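Local coordinates for putative ABC transporter (Thermobispora bispora, PDB 4PE6), which probably binds a carbohydrate or a related sugar acid as the solute-binding component of a putative ABC transporter, at residues A[143-154]-A[205-215]; A[229-237]-A[251-259]. All coordinates share one frame; numbering follows the deposited sequence.

Contact 1: residues A[143-154]-A[205-215]; sequences IGGKGNVIVVRG and STVDAVIGCGD
D208 and N148 grip each other through both backbone and side chain. The backbone N of N148 gives a straight bond to OD2 of D208 (2.8 Å, 165° at the hydrogen), using the anti lone pair of that oxygen, and the carbonyl O of N148 takes the backbone N of D208, also at 2.8 Å. The amide of N148 adds a third bond: ND2 reaches O of T206 at 2.9 Å, with that oxygen almost in the amide plane. With an alanine in place of D208, the N-H of N148 would probably be left without its mate, and the loss of the carboxylate now lying against CA of G147 would open a gap there.

Beyond this clamp the two strands run parallel and zip up through I150 N to A209 O, I211 N to I150 O and V152 N to I211 O (2.9 Å). At the far end OD2 of D215 accepts the backbone N of C213 from above the carboxylate plane, and a water links this oxygen to O of R153.

On one side of the sheet I150, V152 and V210 pack together against helices 190-200 and 216-226. CG1 of V210, anti to its own N (chi1 -176°), is carried up to CG2 of V152 at 3.5 Å. On the other side CG1 of V149 meets CB of A209 at 3.9 Å, and A209 and I211 rest on helix 128-142. Helices on both faces of parallel strands make this the Rossmann-like core of a periplasmic-binding-protein lobe; just past the C-terminal end of strand 209-211, C213, disulfide-bonded to the pocket residue C188, has its side chain about 4 Å from the bound trihydroxybutanoic acid.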
ATOM      1  N   ILE A 143      22.067   1.529 -11.773  1.00 22.56           N
ATOM      2  CA  ILE A 143      22.954   0.465 -12.263  1.00 22.47           C
ATOM      3  C   ILE A 143      23.399   0.758 -13.704  1.00 22.98           C
ATOM      4  O   ILE A 143      23.826  -0.133 -14.455  1.00 23.03           O
ATOM      5  CB  ILE A 143      22.316  -0.942 -12.097  1.00 21.69           C
ATOM      6  CG1 ILE A 143      21.048  -1.099 -12.942  1.00 21.59           C
ATOM      7  CG2 ILE A 143      21.975  -1.179 -10.632  1.00 21.57           C
ATOM      8  CD1 ILE A 143      20.507  -2.512 -13.041  1.00 21.30           C
ATOM      9  N   GLY A 144      23.285   2.019 -14.098  1.00 23.40           N
ATOM     10  CA  GLY A 144      23.748   2.443 -15.409  1.00 24.03           C
ATOM     11  C   GLY A 144      22.958   1.879 -16.580  1.00 24.15           C
ATOM     12  O   GLY A 144      23.458   1.860 -17.695  1.00 24.14           O
ATOM     13  N   GLY A 145      21.717   1.457 -16.343  1.00 23.73           N
ATOM     14  CA  GLY A 145      20.866   0.963 -17.416  1.00 24.38           C
ATOM     15  C   GLY A 145      21.301  -0.368 -17.998  1.00 25.02           C
ATOM     16  O   GLY A 145      20.951  -0.705 -19.125  1.00 25.48           O
ATOM     17  N   LYS A 146      22.058  -1.139 -17.229  1.00 25.74           N
ATOM     18  CA  LYS A 146      22.498  -2.446 -17.678  1.00 26.75           C
ATOM     19  C   LYS A 146      22.751  -3.342 -16.475  1.00 25.67           C
ATOM     20  O   LYS A 146      22.961  -2.863 -15.364  1.00 25.44           O
ATOM     21  CB  LYS A 146      23.782  -2.329 -18.506  1.00 29.22           C
ATOM     22  CG  LYS A 146      25.009  -1.920 -17.707  1.00 30.66           C
ATOM     23  CD  LYS A 146      26.298  -2.290 -18.429  1.00 32.90           C
ATOM     24  CE  LYS A 146      27.524  -1.795 -17.666  1.00 34.00           C
ATOM     25  NZ  LYS A 146      27.696  -0.309 -17.758  1.00 35.06           N
ATOM     26  N   GLY A 147      22.716  -4.643 -16.713  1.00 24.78           N
ATOM     27  CA  GLY A 147      22.961  -5.627 -15.686  1.00 23.81           C
ATOM     28  C   GLY A 147      21.787  -6.555 -15.518  1.00 23.17           C
ATOM     29  O   GLY A 147      20.899  -6.634 -16.383  1.00 23.21           O
ATOM     30  N   ASN A 148      21.797  -7.276 -14.397  1.00 22.39           N
ATOM     31  CA  ASN A 148      20.804  -8.286 -14.128  1.00 21.77           C
ATOM     32  C   ASN A 148      19.905  -7.849 -12.980  1.00 20.61           C
ATOM     33  O   ASN A 148      20.372  -7.334 -11.960  1.00 20.14           O
ATOM     34  CB  ASN A 148      21.480  -9.613 -13.780  1.00 22.46           C
ATOM     35  CG  ASN A 148      22.287 -10.181 -14.928  1.00 23.24           C
ATOM     36  OD1 ASN A 148      21.886 -10.091 -16.102  1.00 23.43           O
ATOM     37  ND2 ASN A 148      23.415 -10.816 -14.601  1.00 23.92           N
ATOM     38  N   VAL A 149      18.608  -8.038 -13.158  1.00 19.96           N
ATOM     39  CA  VAL A 149      17.649  -7.701 -12.118  1.00 19.53           C
ATOM     40  C   VAL A 149      16.678  -8.819 -11.793  1.00 19.22           C
ATOM     41  O   VAL A 149      16.362  -9.682 -12.650  1.00 19.89           O
ATOM     42  CB  VAL A 149      16.834  -6.444 -12.467  1.00 19.55           C
ATOM     43  CG1 VAL A 149      17.748  -5.253 -12.641  1.00 19.68           C
ATOM     44  CG2 VAL A 149      15.988  -6.681 -13.705  1.00 19.97           C
ATOM     45  N   ILE A 150      16.182  -8.785 -10.551  1.00 18.48           N
ATOM     46  CA  ILE A 150      15.091  -9.653 -10.140  1.00 18.19           C
ATOM     47  C   ILE A 150      13.860  -8.774  -9.910  1.00 17.31           C
ATOM     48  O   ILE A 150      13.961  -7.716  -9.300  1.00 16.77           O
ATOM     49  CB  ILE A 150      15.438 -10.431  -8.859  1.00 18.51           C
ATOM     50  CG1 ILE A 150      16.542 -11.444  -9.147  1.00 19.15           C
ATOM     51  CG2 ILE A 150      14.202 -11.106  -8.267  1.00 18.61           C
ATOM     52  CD1 ILE A 150      17.005 -12.217  -7.931  1.00 19.72           C
ATOM     53  N   VAL A 151      12.715  -9.205 -10.426  1.00 17.00           N
ATOM     54  CA  VAL A 151      11.447  -8.553 -10.130  1.00 16.60           C
ATOM     55  C   VAL A 151      10.727  -9.376  -9.072  1.00 16.32           C
ATOM     56  O   VAL A 151      10.485 -10.571  -9.265  1.00 16.75           O
ATOM     57  CB  VAL A 151      10.552  -8.441 -11.388  1.00 17.03           C
ATOM     58  CG1 VAL A 151       9.231  -7.729 -11.076  1.00 16.94           C
ATOM     59  CG2 VAL A 151      11.291  -7.719 -12.502  1.00 17.35           C
ATOM     60  N   VAL A 152      10.340  -8.712  -7.987  1.00 15.86           N
ATOM     61  CA  VAL A 152       9.555  -9.318  -6.935  1.00 15.72           C
ATOM     62  C   VAL A 152       8.198  -8.657  -6.929  1.00 15.53           C
ATOM     63  O   VAL A 152       8.072  -7.485  -6.595  1.00 15.40           O
ATOM     64  CB  VAL A 152      10.196  -9.125  -5.548  1.00 15.73           C
ATOM     65  CG1 VAL A 152       9.334  -9.791  -4.499  1.00 15.87           C
ATOM     66  CG2 VAL A 152      11.639  -9.639  -5.506  1.00 15.95           C
ATOM     67  N   ARG A 153       7.181  -9.400  -7.332  1.00 15.59           N
ATOM     68  CA  ARG A 153       5.835  -8.880  -7.393  1.00 15.47           C
ATOM     69  C   ARG A 153       5.210  -8.696  -6.013  1.00 15.50           C
ATOM     70  O   ARG A 153       5.587  -9.352  -5.015  1.00 15.67           O
ATOM     71  CB  ARG A 153       4.961  -9.783  -8.250  1.00 15.72           C
ATOM     72  CG  ARG A 153       5.446  -9.849  -9.687  1.00 15.91           C
ATOM     73  CD  ARG A 153       4.562 -10.706 -10.587  1.00 16.36           C
ATOM     74  NE  ARG A 153       3.221 -10.160 -10.707  1.00 16.39           N
ATOM     75  CZ  ARG A 153       2.315 -10.580 -11.601  1.00 17.01           C
ATOM     76  NH1 ARG A 153       2.594 -11.562 -12.427  1.00 17.56           N
ATOM     77  NH2 ARG A 153       1.117 -10.032 -11.651  1.00 17.07           N
ATOM     78  N   GLY A 154       4.230  -7.804  -5.977  1.00 15.55           N
ATOM     79  CA  GLY A 154       3.538  -7.459  -4.738  1.00 15.54           C
ATOM     80  C   GLY A 154       2.368  -8.358  -4.395  1.00 15.90           C
ATOM     81  O   GLY A 154       2.489  -9.594  -4.429  1.00 16.24           O
ATOM     82  N   SER A 205      22.935 -15.505 -12.385  1.00 39.62           N
ATOM     83  CA  SER A 205      24.147 -14.681 -12.446  1.00 40.87           C
ATOM     84  C   SER A 205      24.048 -13.552 -11.434  1.00 38.88           C
ATOM     85  O   SER A 205      22.980 -13.332 -10.842  1.00 41.35           O
ATOM     86  CB  SER A 205      24.314 -14.056 -13.843  1.00 42.40           C
ATOM     87  OG  SER A 205      24.159 -15.010 -14.882  1.00 44.35           O
ATOM     88  N   THR A 206      25.145 -12.818 -11.270  1.00 35.54           N
ATOM     89  CA  THR A 206      25.198 -11.674 -10.366  1.00 32.75           C
ATOM     90  C   THR A 206      24.002 -10.740 -10.575  1.00 29.53           C
ATOM     91  O   THR A 206      23.634 -10.417 -11.714  1.00 28.53           O
ATOM     92  CB  THR A 206      26.498 -10.874 -10.555  1.00 34.40           C
ATOM     93  OG1 THR A 206      27.618 -11.775 -10.560  1.00 35.82           O
ATOM     94  CG2 THR A 206      26.674  -9.851  -9.415  1.00 34.27           C
ATOM     95  N   VAL A 207      23.400 -10.320  -9.468  1.00 26.36           N
ATOM     96  CA  VAL A 207      22.183  -9.513  -9.506  1.00 24.78           C
ATOM     97  C   VAL A 207      22.513  -8.093  -9.082  1.00 23.46           C
ATOM     98  O   VAL A 207      22.948  -7.878  -7.975  1.00 22.68           O
ATOM     99  CB  VAL A 207      21.110 -10.108  -8.563  1.00 24.34           C
ATOM    100  CG1 VAL A 207      19.876  -9.217  -8.527  1.00 23.87           C
ATOM    101  CG2 VAL A 207      20.740 -11.516  -9.016  1.00 24.72           C
ATOM    102  N   ASP A 208      22.258  -7.120  -9.950  1.00 22.90           N
ATOM    103  CA  ASP A 208      22.581  -5.719  -9.662  1.00 22.50           C
ATOM    104  C   ASP A 208      21.460  -4.974  -8.929  1.00 21.53           C
ATOM    105  O   ASP A 208      21.707  -4.029  -8.158  1.00 21.72           O
ATOM    106  CB  ASP A 208      22.944  -5.031 -10.967  1.00 23.12           C
ATOM    107  CG  ASP A 208      24.100  -5.731 -11.662  1.00 24.14           C
ATOM    108  OD1 ASP A 208      25.201  -5.666 -11.101  1.00 24.80           O
ATOM    109  OD2 ASP A 208      23.912  -6.383 -12.719  1.00 24.57           O
ATOM    110  N   ALA A 209      20.231  -5.392  -9.154  1.00 20.40           N
ATOM    111  CA  ALA A 209      19.104  -4.764  -8.493  1.00 19.86           C
ATOM    112  C   ALA A 209      17.938  -5.719  -8.321  1.00 19.40           C
ATOM    113  O   ALA A 209      17.739  -6.618  -9.135  1.00 19.37           O
ATOM    114  CB  ALA A 209      18.655  -3.539  -9.277  1.00 19.72           C
ATOM    115  N   VAL A 210      17.142  -5.463  -7.289  1.00 18.94           N
ATOM    116  CA  VAL A 210      15.894  -6.166  -7.097  1.00 18.61           C
ATOM    117  C   VAL A 210      14.761  -5.169  -6.965  1.00 18.55           C
ATOM    118  O   VAL A 210      14.687  -4.419  -5.986  1.00 18.82           O
ATOM    119  CB  VAL A 210      15.948  -7.087  -5.876  1.00 18.45           C
ATOM    120  CG1 VAL A 210      14.653  -7.870  -5.764  1.00 18.27           C
ATOM    121  CG2 VAL A 210      17.157  -8.007  -5.986  1.00 18.57           C
ATOM    122  N   ILE A 211      13.899  -5.153  -7.983  1.00 18.16           N
ATOM    123  CA  ILE A 211      12.786  -4.226  -8.062  1.00 18.24           C
ATOM    124  C   ILE A 211      11.579  -4.922  -7.456  1.00 17.82           C
ATOM    125  O   ILE A 211      11.004  -5.856  -8.049  1.00 17.50           O
ATOM    126  CB  ILE A 211      12.501  -3.802  -9.514  1.00 18.54           C
ATOM    127  CG1 ILE A 211      13.723  -3.094 -10.107  1.00 19.10           C
ATOM    128  CG2 ILE A 211      11.304  -2.873  -9.568  1.00 18.75           C
ATOM    129  CD1 ILE A 211      13.579  -2.697 -11.565  1.00 19.67           C
ATOM    130  N   GLY A 212      11.206  -4.471  -6.271  1.00 17.71           N
ATOM    131  CA  GLY A 212      10.159  -5.113  -5.523  1.00 17.87           C
ATOM    132  C   GLY A 212       9.090  -4.183  -5.035  1.00 18.21           C
ATOM    133  O   GLY A 212       8.959  -3.044  -5.511  1.00 18.75           O
ATOM    134  N   CYS A 213       8.335  -4.686  -4.059  1.00 18.39           N
ATOM    135  CA  CYS A 213       7.224  -3.982  -3.443  1.00 18.66           C
ATOM    136  C   CYS A 213       7.509  -3.874  -1.946  1.00 19.19           C
ATOM    137  O   CYS A 213       7.154  -4.773  -1.185  1.00 19.14           O
ATOM    138  CB  CYS A 213       5.928  -4.760  -3.658  1.00 18.66           C
ATOM    139  SG  CYS A 213       4.477  -3.982  -2.933  1.00 18.94           S
ATOM    140  N   GLY A 214       8.198  -2.811  -1.549  1.00 19.60           N
ATOM    141  CA  GLY A 214       8.496  -2.548  -0.141  1.00 20.26           C
ATOM    142  C   GLY A 214       9.017  -3.788   0.577  1.00 20.55           C
ATOM    143  O   GLY A 214       8.536  -4.142   1.641  1.00 21.88           O
ATOM    144  N   ASP A 215      10.005  -4.453  -0.003  1.00 20.30           N
ATOM    145  CA  ASP A 215      10.463  -5.738   0.507  1.00 20.31           C
ATOM    146  C   ASP A 215      11.977  -5.828   0.592  1.00 20.25           C
ATOM    147  O   ASP A 215      12.520  -6.909   0.856  1.00 19.84           O
ATOM    148  CB  ASP A 215       9.950  -6.832  -0.426  1.00 20.21           C
ATOM    149  CG  ASP A 215      10.234  -6.517  -1.881  1.00 20.14           C
ATOM    150  OD1 ASP A 215      11.237  -5.808  -2.128  1.00 20.52           O
ATOM    151  OD2 ASP A 215       9.458  -6.953  -2.777  1.00 19.85           O
TER
HETATM  152  O   HOH W   1       7.958  -5.293  -8.350  1.00 26.17           O
HETATM  153  O   HOH W   2       6.873  -8.157  -2.790  1.00 14.22           O

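Contact 2: residues A[229-237]-A[251-259]; sequences PIPAVTFET and DNGSVAVMS. With LTH ((2R,3S)-2,3,4-trihydroxybutanoic acid), chain C.
S254 turns its OG beside its own backbone N (chi1 -71°), where it accepts the N-H of V233 almost straight on (2.9 Å, 171°). N252, with CG tucked between its N and carbonyl carbon (chi1 64°), reaches forward to the same serine: OD1 accepts a hydrogen bond from OG of S254, in the carbonyl plane and on a lone pair, and also one from the backbone N of S254, closing an Asx turn. The hydroxyl is thus held as donor to N252 and acceptor from V233. ND2 of N252 makes weak, bent bonds to the carbonyls of I230 and P231.

From here the strands pair in parallel, V255 N to V233 O at 3.0 Å and F235 N to V255 O at 2.8 Å. They are the two strands of a beta-alpha-beta unit whose helix, 239-247, covers the side carrying F235 and A256. CE2 of the F235 ring comes obliquely to CB of S254 (3.6 Å), while CG2 of V233 sits over one ring face, off toward the rim. Opposite, CG2 of T234 lies alongside CG2 of V255 (3.9 Å), and V255 leans on helix 128-142.

Beyond the last bridge between these two segments, the selenium of M258, a selenomethionine, passes OG1 of T237 at 3.6 Å; a water joins that hydroxyl to O of S259. The chain then enters the ligand site, where OG of S259 donates to O4 of the bound trihydroxybutanoic acid at 2.6 Å.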
ATOM      1  N   PRO A 229      26.970  -9.823  -2.329  1.00 26.95           N
ATOM      2  CA  PRO A 229      26.788  -8.398  -2.045  1.00 26.38           C
ATOM      3  C   PRO A 229      25.340  -7.928  -2.253  1.00 25.32           C
ATOM      4  O   PRO A 229      24.623  -8.405  -3.156  1.00 23.60           O
ATOM      5  CB  PRO A 229      27.704  -7.713  -3.063  1.00 27.30           C
ATOM      6  CG  PRO A 229      27.823  -8.701  -4.188  1.00 27.76           C
ATOM      7  CD  PRO A 229      27.817 -10.047  -3.515  1.00 27.43           C
ATOM      8  N   ILE A 230      24.948  -6.970  -1.430  1.00 24.59           N
ATOM      9  CA  ILE A 230      23.590  -6.486  -1.373  1.00 24.63           C
ATOM     10  C   ILE A 230      23.353  -5.605  -2.637  1.00 23.60           C
ATOM     11  O   ILE A 230      24.077  -4.646  -2.861  1.00 23.63           O
ATOM     12  CB  ILE A 230      23.359  -5.686  -0.062  1.00 25.71           C
ATOM     13  CG1 ILE A 230      23.754  -6.512   1.189  1.00 27.53           C
ATOM     14  CG2 ILE A 230      21.928  -5.176   0.042  1.00 25.88           C
ATOM     15  CD1 ILE A 230      22.947  -7.780   1.428  1.00 27.67           C
ATOM     16  N   PRO A 231      22.373  -5.952  -3.483  1.00 22.20           N
ATOM     17  CA  PRO A 231      22.077  -5.092  -4.652  1.00 21.53           C
ATOM     18  C   PRO A 231      21.297  -3.842  -4.306  1.00 20.68           C
ATOM     19  O   PRO A 231      20.956  -3.638  -3.154  1.00 20.23           O
ATOM     20  CB  PRO A 231      21.217  -6.002  -5.534  1.00 21.37           C
ATOM     21  CG  PRO A 231      20.514  -6.872  -4.555  1.00 21.45           C
ATOM     22  CD  PRO A 231      21.495  -7.136  -3.447  1.00 21.99           C
ATOM     23  N   ALA A 232      20.995  -2.999  -5.306  1.00 20.20           N
ATOM     24  CA  ALA A 232      20.006  -1.937  -5.097  1.00 19.72           C
ATOM     25  C   ALA A 232      18.657  -2.592  -4.851  1.00 19.09           C
ATOM     26  O   ALA A 232      18.252  -3.476  -5.600  1.00 18.63           O
ATOM     27  CB  ALA A 232      19.937  -0.991  -6.301  1.00 19.93           C
ATOM     28  N   VAL A 233      17.982  -2.194  -3.782  1.00 19.11           N
ATOM     29  CA  VAL A 233      16.682  -2.765  -3.429  1.00 18.82           C
ATOM     30  C   VAL A 233      15.610  -1.696  -3.223  1.00 18.94           C
ATOM     31  O   VAL A 233      15.885  -0.485  -3.187  1.00 19.55           O
ATOM     32  CB  VAL A 233      16.773  -3.666  -2.162  1.00 18.84           C
ATOM     33  CG1 VAL A 233      17.656  -4.878  -2.422  1.00 18.86           C
ATOM     34  CG2 VAL A 233      17.293  -2.887  -0.968  1.00 19.50           C
ATOM     35  N   THR A 234      14.371  -2.152  -3.098  1.00 18.67           N
ATOM     36  CA  THR A 234      13.237  -1.279  -2.841  1.00 18.74           C
ATOM     37  C   THR A 234      12.788  -1.564  -1.421  1.00 19.03           C
ATOM     38  O   THR A 234      12.120  -2.553  -1.169  1.00 18.74           O
ATOM     39  CB  THR A 234      12.091  -1.537  -3.834  1.00 18.56           C
ATOM     40  OG1 THR A 234      11.732  -2.930  -3.833  1.00 18.03           O
ATOM     41  CG2 THR A 234      12.505  -1.127  -5.235  1.00 18.62           C
ATOM     42  N   PHE A 235      13.206  -0.710  -0.483  1.00 19.34           N
ATOM     43  CA  PHE A 235      12.938  -0.949   0.912  1.00 19.72           C
ATOM     44  C   PHE A 235      11.499  -0.710   1.304  1.00 19.93           C
ATOM     45  O   PHE A 235      10.814   0.141   0.743  1.00 19.26           O
ATOM     46  CB  PHE A 235      13.801  -0.024   1.778  1.00 20.55           C
ATOM     47  CG  PHE A 235      15.225  -0.446   1.856  1.00 20.87           C
ATOM     48  CD1 PHE A 235      15.562  -1.647   2.467  1.00 20.95           C
ATOM     49  CD2 PHE A 235      16.231   0.357   1.359  1.00 21.37           C
ATOM     50  CE1 PHE A 235      16.879  -2.048   2.554  1.00 21.20           C
ATOM     51  CE2 PHE A 235      17.559  -0.046   1.453  1.00 21.67           C
ATOM     52  CZ  PHE A 235      17.874  -1.246   2.052  1.00 21.46           C
ATOM     53  N   GLU A 236      11.104  -1.445   2.333  1.00 19.51           N
ATOM     54  CA  GLU A 236       9.997  -1.070   3.226  1.00 19.81           C
ATOM     55  C   GLU A 236      10.163   0.375   3.669  1.00 20.03           C
ATOM     56  O   GLU A 236      11.289   0.826   3.902  1.00 20.48           O
ATOM     57  CB  GLU A 236      10.019  -1.931   4.496  1.00 20.51           C
ATOM     58  CG  GLU A 236       9.750  -3.410   4.293  1.00 21.61           C
ATOM     59  CD  GLU A 236      10.968  -4.239   3.934  1.00 22.52           C
ATOM     60  OE1 GLU A 236      12.036  -3.674   3.637  1.00 22.53           O
ATOM     61  OE2 GLU A 236      10.842  -5.478   3.926  1.00 23.91           O
ATOM     62  N   THR A 237       9.052   1.076   3.844  1.00 20.48           N
ATOM     63  CA  THR A 237       9.054   2.423   4.406  1.00 21.61           C
ATOM     64  C   THR A 237       8.816   2.325   5.906  1.00 22.25           C
ATOM     65  O   THR A 237       8.101   3.136   6.480  1.00 23.60           O
ATOM     66  CB  THR A 237       7.962   3.287   3.754  1.00 22.82           C
ATOM     67  OG1 THR A 237       6.734   2.553   3.734  1.00 22.31           O
ATOM     68  CG2 THR A 237       8.370   3.677   2.329  1.00 23.26           C
ATOM     69  N   ASP A 251      24.497   2.876  -0.076  1.00 40.15           N
ATOM     70  CA  ASP A 251      24.573   3.956  -1.033  1.00 40.21           C
ATOM     71  C   ASP A 251      24.772   3.347  -2.398  1.00 36.95           C
ATOM     72  O   ASP A 251      25.810   3.539  -3.029  1.00 37.27           O
ATOM     73  CB  ASP A 251      25.748   4.873  -0.687  1.00 43.78           C
ATOM     74  CG  ASP A 251      25.617   6.231  -1.325  1.00 46.73           C
ATOM     75  OD1 ASP A 251      24.796   7.025  -0.823  1.00 48.34           O
ATOM     76  OD2 ASP A 251      26.325   6.498  -2.323  1.00 49.65           O
ATOM     77  N   ASN A 252      23.788   2.574  -2.841  1.00 33.47           N
ATOM     78  CA  ASN A 252      23.926   1.798  -4.069  1.00 31.46           C
ATOM     79  C   ASN A 252      22.734   1.906  -5.019  1.00 30.10           C
ATOM     80  O   ASN A 252      22.578   1.077  -5.915  1.00 30.62           O
ATOM     81  CB  ASN A 252      24.123   0.329  -3.696  1.00 31.15           C
ATOM     82  CG  ASN A 252      22.912  -0.266  -2.998  1.00 30.16           C
ATOM     83  OD1 ASN A 252      21.955   0.438  -2.661  1.00 28.95           O
ATOM     84  ND2 ASN A 252      22.956  -1.571  -2.760  1.00 30.22           N
ATOM     85  N   GLY A 253      21.899   2.918  -4.826  1.00 28.86           N
ATOM     86  CA  GLY A 253      20.728   3.110  -5.677  1.00 26.84           C
ATOM     87  C   GLY A 253      19.454   2.611  -5.030  1.00 25.18           C
ATOM     88  O   GLY A 253      18.381   2.685  -5.638  1.00 24.61           O
ATOM     89  N   SER A 254      19.558   2.073  -3.811  1.00 23.79           N
ATOM     90  CA  SER A 254      18.372   1.617  -3.093  1.00 22.62           C
ATOM     91  C   SER A 254      17.405   2.765  -2.904  1.00 22.36           C
ATOM     92  O   SER A 254      17.823   3.911  -2.833  1.00 22.97           O
ATOM     93  CB  SER A 254      18.743   0.956  -1.764  1.00 22.44           C
ATOM     94  OG  SER A 254      19.362  -0.301  -2.013  1.00 21.71           O
ATOM     95  N   VAL A 255      16.106   2.457  -2.888  1.00 21.81           N
ATOM     96  CA  VAL A 255      15.045   3.467  -2.696  1.00 21.58           C
ATOM     97  C   VAL A 255      14.051   3.014  -1.633  1.00 21.11           C
ATOM     98  O   VAL A 255      14.043   1.847  -1.229  1.00 20.74           O
ATOM     99  CB  VAL A 255      14.302   3.777  -4.000  1.00 21.70           C
ATOM    100  CG1 VAL A 255      15.259   4.398  -4.994  1.00 22.22           C
ATOM    101  CG2 VAL A 255      13.637   2.514  -4.559  1.00 21.09           C
ATOM    102  N   ALA A 256      13.245   3.950  -1.152  1.00 21.05           N
ATOM    103  CA  ALA A 256      12.176   3.653  -0.206  1.00 20.42           C
ATOM    104  C   ALA A 256      10.936   4.434  -0.573  1.00 20.13           C
ATOM    105  O   ALA A 256      10.836   5.646  -0.299  1.00 20.76           O
ATOM    106  CB  ALA A 256      12.609   4.002   1.213  1.00 21.12           C
ATOM    107  N   VAL A 257       9.994   3.745  -1.203  1.00 19.27           N
ATOM    108  CA  VAL A 257       8.720   4.346  -1.630  1.00 18.93           C
ATOM    109  C   VAL A 257       7.590   3.305  -1.532  1.00 18.40           C
ATOM    110  O   VAL A 257       7.777   2.136  -1.866  1.00 18.40           O
ATOM    111  CB  VAL A 257       8.833   4.933  -3.063  1.00 19.07           C
ATOM    112  CG1 VAL A 257       9.328   3.881  -4.056  1.00 18.86           C
ATOM    113  CG2 VAL A 257       7.506   5.531  -3.513  1.00 19.01           C
HETATM  114  N   MSE A 258       6.432   3.710  -1.025  1.00 18.20           N
HETATM  115  CA  MSE A 258       5.246   2.854  -0.980  1.00 17.71           C
HETATM  116  C   MSE A 258       4.041   3.749  -0.980  1.00 17.40           C
HETATM  117  O   MSE A 258       4.140   4.968  -0.773  1.00 17.81           O
HETATM  118  CB  MSE A 258       5.166   1.981   0.297  1.00 18.03           C
HETATM  119  CG  MSE A 258       6.332   1.035   0.437  1.00 18.39           C
HETATM  120 SE   MSE A 258       6.014  -0.356   1.798  1.00 19.26          SE
HETATM  121  CE  MSE A 258       4.863  -1.557   0.714  1.00 18.54           C
ATOM    122  N   SER A 259       2.892   3.152  -1.240  1.00 16.70           N
ATOM    123  CA  SER A 259       1.606   3.760  -0.946  1.00 16.53           C
ATOM    124  C   SER A 259       1.463   4.078   0.539  1.00 16.71           C
ATOM    125  O   SER A 259       2.259   3.595   1.383  1.00 16.77           O
ATOM    126  CB  SER A 259       0.479   2.829  -1.390  1.00 16.13           C
ATOM    127  OG  SER A 259       0.579   1.576  -0.714  1.00 16.24           O
TER
HETATM  128  O1  LTH C 401       1.639  -3.168   0.238  1.00 23.17           O
HETATM  129  C1  LTH C 401       0.379  -3.422   0.209  1.00 19.98           C
HETATM  130  O   LTH C 401      -0.192  -4.374   0.782  1.00 18.42           O
HETATM  131  C2  LTH C 401      -0.551  -2.418  -0.517  1.00 17.06           C
HETATM  132  O2  LTH C 401      -1.926  -2.878  -0.502  1.00 16.65           O
HETATM  133  C3  LTH C 401      -0.153  -2.224  -1.964  1.00 17.81           C
HETATM  134  O3  LTH C 401      -0.192  -3.474  -2.650  1.00 17.79           O
HETATM  135  C4  LTH C 401      -1.160  -1.268  -2.634  1.00 17.90           C
HETATM  136  O4  LTH C 401      -0.999   0.014  -1.972  1.00 16.32           O
HETATM  137  O   HOH W   3      10.149   0.654  -1.947  1.00 17.76           O
HETATM  138  O   HOH W   4       4.485   3.927   3.276  1.00 20.90           O

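From the N terminus the chain first builds the other lobe, then enters this one and lays down strand 147-153. It makes an excursion through helix 159-173, strand 178-185 and helix 190-200 before strand 209-211 returns to close contact 1. Helix 216-226 leads on to strand 232-235, and after the short loop through helix 239-247, strand 255-258 closes contact 2. The two closures follow one another in series, neither nested nor crossed. Strands 209-211 and 232-235 are neighbours, joined by V210 N to A232 O and G212 N to T234 OG1, so the contacts merge into one sheet ordered 147-153, 209-211, 232-235, 255-258. The C-terminal ends of strands 209-211 and 255-258 both lead toward the bound ligand.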